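PDB 6ABJ: D-lactate dehydrogenase (Fermentative) from Pseudomonas aeruginosa, which probably catalyses the NADH-dependent interconversion of pyruvate and D-lactate, as a tetrameric member of the D-isomer specific 2-hydroxyacid dehydrogenase family. Local coordinates for residues Leu273-Tyr276 and Glu277-Asp281. Numbering follows the deposited sequence.
Sequences LDVY and EEEAD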
ATOM      1  N   LEU B 273      -1.884  -3.407 -18.712  1.00 22.52           N
ATOM      2  CA  LEU B 273      -0.691  -3.657 -19.510  1.00 23.90           C
ATOM      3  C   LEU B 273       0.142  -4.731 -18.862  1.00 25.09           C
ATOM      4  O   LEU B 273       0.374  -4.695 -17.670  1.00 24.83           O
ATOM      5  CB  LEU B 273       0.175  -2.400 -19.598  1.00 24.02           C
ATOM      6  CG  LEU B 273      -0.393  -1.149 -20.235  1.00 24.12           C
ATOM      7  CD1 LEU B 273       0.722  -0.074 -20.171  1.00 25.60           C
ATOM      8  CD2 LEU B 273      -0.923  -1.315 -21.626  1.00 25.69           C
ATOM      9  N   ASP B 274       0.575  -5.687 -19.661  1.00 25.27           N
ATOM     10  CA  ASP B 274       1.657  -6.589 -19.266  1.00 28.02           C
ATOM     11  C   ASP B 274       2.966  -6.319 -20.039  1.00 28.31           C
ATOM     12  O   ASP B 274       4.016  -6.876 -19.672  1.00 28.93           O
ATOM     13  CB  ASP B 274       1.266  -8.051 -19.452  1.00 27.04           C
ATOM     14  CG  ASP B 274       2.286  -8.992 -18.816  1.00 30.74           C
ATOM     15  OD1 ASP B 274       2.508  -8.912 -17.578  1.00 25.84           O
ATOM     16  OD2 ASP B 274       2.895  -9.822 -19.532  1.00 28.09           O
ATOM     17  N   VAL B 275       2.916  -5.390 -20.972  1.00 29.02           N
ATOM     18  CA  VAL B 275       4.076  -5.037 -21.773  1.00 33.72           C
ATOM     19  C   VAL B 275       4.100  -3.551 -21.962  1.00 35.27           C
ATOM     20  O   VAL B 275       3.056  -2.856 -21.850  1.00 33.37           O
ATOM     21  CB  VAL B 275       4.048  -5.767 -23.161  1.00 33.25           C
ATOM     22  CG1 VAL B 275       4.058  -7.291 -22.983  1.00 34.78           C
ATOM     23  CG2 VAL B 275       2.843  -5.351 -23.924  1.00 36.78           C
ATOM     24  N   TYR B 276       5.287  -3.058 -22.264  1.00 33.22           N
ATOM     25  CA  TYR B 276       5.516  -1.624 -22.425  1.00 34.96           C
ATOM     26  C   TYR B 276       6.723  -1.453 -23.369  1.00 37.28           C
ATOM     27  O   TYR B 276       7.671  -2.239 -23.344  1.00 39.45           O
ATOM     28  CB  TYR B 276       5.745  -0.992 -21.077  1.00 33.87           C
ATOM     29  CG  TYR B 276       5.982   0.469 -21.103  1.00 34.32           C
ATOM     30  CD1 TYR B 276       4.968   1.354 -21.441  1.00 34.85           C
ATOM     31  CD2 TYR B 276       7.213   0.994 -20.753  1.00 33.97           C
ATOM     32  CE1 TYR B 276       5.201   2.733 -21.465  1.00 34.18           C
ATOM     33  CE2 TYR B 276       7.431   2.362 -20.761  1.00 33.67           C
ATOM     34  CZ  TYR B 276       6.438   3.216 -21.134  1.00 32.79           C
ATOM     35  OH  TYR B 276       6.642   4.594 -21.189  1.00 36.97           O
ATOM     36  N   GLU B 277       6.635  -0.450 -24.211  1.00 40.48           N
ATOM     37  CA  GLU B 277       7.613  -0.269 -25.279  1.00 45.41           C
ATOM     38  C   GLU B 277       9.010  -0.048 -24.710  1.00 47.62           C
ATOM     39  O   GLU B 277       9.955  -0.645 -25.201  1.00 46.36           O
ATOM     40  CB  GLU B 277       7.167   0.879 -26.164  1.00 44.22           C
ATOM     41  CG  GLU B 277       8.067   1.136 -27.363  1.00 48.67           C
ATOM     42  CD  GLU B 277       7.407   2.033 -28.392  1.00 48.45           C
ATOM     43  OE1 GLU B 277       6.299   2.550 -28.197  1.00 50.28           O
ATOM     44  OE2 GLU B 277       8.003   2.210 -29.441  1.00 57.44           O
ATOM     45  N   GLU B 278       9.176   0.673 -23.626  1.00 50.86           N
ATOM     46  CA  GLU B 278      10.537   0.738 -23.138  1.00 63.31           C
ATOM     47  C   GLU B 278      10.972  -0.464 -22.212  1.00 63.51           C
ATOM     48  O   GLU B 278      12.026  -0.371 -21.578  1.00 62.98           O
ATOM     49  CB  GLU B 278      10.809   2.083 -22.462  1.00 64.79           C
ATOM     50  CG  GLU B 278      10.140   3.262 -23.154  1.00 65.96           C
ATOM     51  CD  GLU B 278      10.672   3.516 -24.555  1.00 74.05           C
ATOM     52  OE1 GLU B 278      11.668   2.869 -24.945  1.00 66.18           O
ATOM     53  OE2 GLU B 278      10.093   4.366 -25.266  1.00 75.24           O
ATOM     54  N   GLU B 279      10.212  -1.577 -22.144  1.00 58.05           N
ATOM     55  CA  GLU B 279      10.325  -2.519 -21.030  1.00 52.11           C
ATOM     56  C   GLU B 279      11.680  -3.201 -20.710  1.00 52.40           C
ATOM     57  O   GLU B 279      12.010  -3.382 -19.538  1.00 46.00           O
ATOM     58  CB  GLU B 279       9.243  -3.582 -21.120  1.00 49.00           C
ATOM     59  CG  GLU B 279       9.484  -4.664 -22.136  1.00 47.01           C
ATOM     60  CD  GLU B 279       8.384  -5.670 -22.134  1.00 43.49           C
ATOM     61  OE1 GLU B 279       7.228  -5.268 -22.317  1.00 38.78           O
ATOM     62  OE2 GLU B 279       8.658  -6.856 -21.986  1.00 43.95           O
ATOM     63  N   ALA B 280      12.474  -3.609 -21.705  1.00 48.16           N
ATOM     64  CA  ALA B 280      13.713  -4.326 -21.387  1.00 47.05           C
ATOM     65  C   ALA B 280      14.681  -3.482 -20.526  1.00 48.27           C
ATOM     66  O   ALA B 280      15.431  -4.034 -19.701  1.00 49.94           O
ATOM     67  CB  ALA B 280      14.372  -4.842 -22.670  1.00 52.30           C
ATOM     68  N   ASP B 281      14.604  -2.158 -20.653  1.00 44.67           N
ATOM     69  CA  ASP B 281      15.337  -1.230 -19.786  1.00 51.57           C
ATOM     70  C   ASP B 281      14.712  -0.944 -18.405  1.00 52.12           C
ATOM     71  O   ASP B 281      15.320  -0.254 -17.589  1.00 51.30           O
ATOM     72  CB  ASP B 281      15.412   0.139 -20.469  1.00 59.79           C
ATOM     73  CG  ASP B 281      16.431   0.176 -21.584  1.00 67.88           C
ATOM     74  OD1 ASP B 281      17.587  -0.216 -21.294  1.00 73.88           O
ATOM     75  OD2 ASP B 281      16.084   0.603 -22.718  1.00 69.24           O
TER
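With chi1 at 77°, Glu279 tucks CG between its own backbone N and carbonyl carbon, and the extended chain reaches back across the mouth of the turn, past Tyr276 O, to the Tyr276 amide; Tyr276 sets CG anti to its amide nitrogen (chi1 -180°), its ring on the opposite face of the turn from the Glu279 carboxylate. OE1 takes the Tyr276 N-H on its anti lone pair, nearly straight, 2.9 Å from Tyr276 N to Glu279 OE1. The same oxygen lies 3.2 Å from Val275 CA and 3.3 Å from Val275 CB, while OE2 is hydrogen-bonded to His311 ND1. Tyr276 to Glu279 form a type I beta turn, closed by a hydrogen bond of 2.9 Å from Glu279 N to Tyr276 O; Ala280 and Asp281 belong to a short 3-10 segment. This loop leaves strand 268-273 of the Rossmann-type NAD-binding domain, just past Asp274, which contacts NADH when the cofactor is bound; here Thr309 OG1 and the Gln312 and Ala313 amides hold the Asp274 carboxylate. Glu278 CG packs 3.7 Å from Tyr276 CE2, the Glu278 carboxylate standing 78° from the ring plane. Tyr276 OH hydrogen-bonds Asp294, and the ring rests on Val296 and Leu297 of helix 295-302.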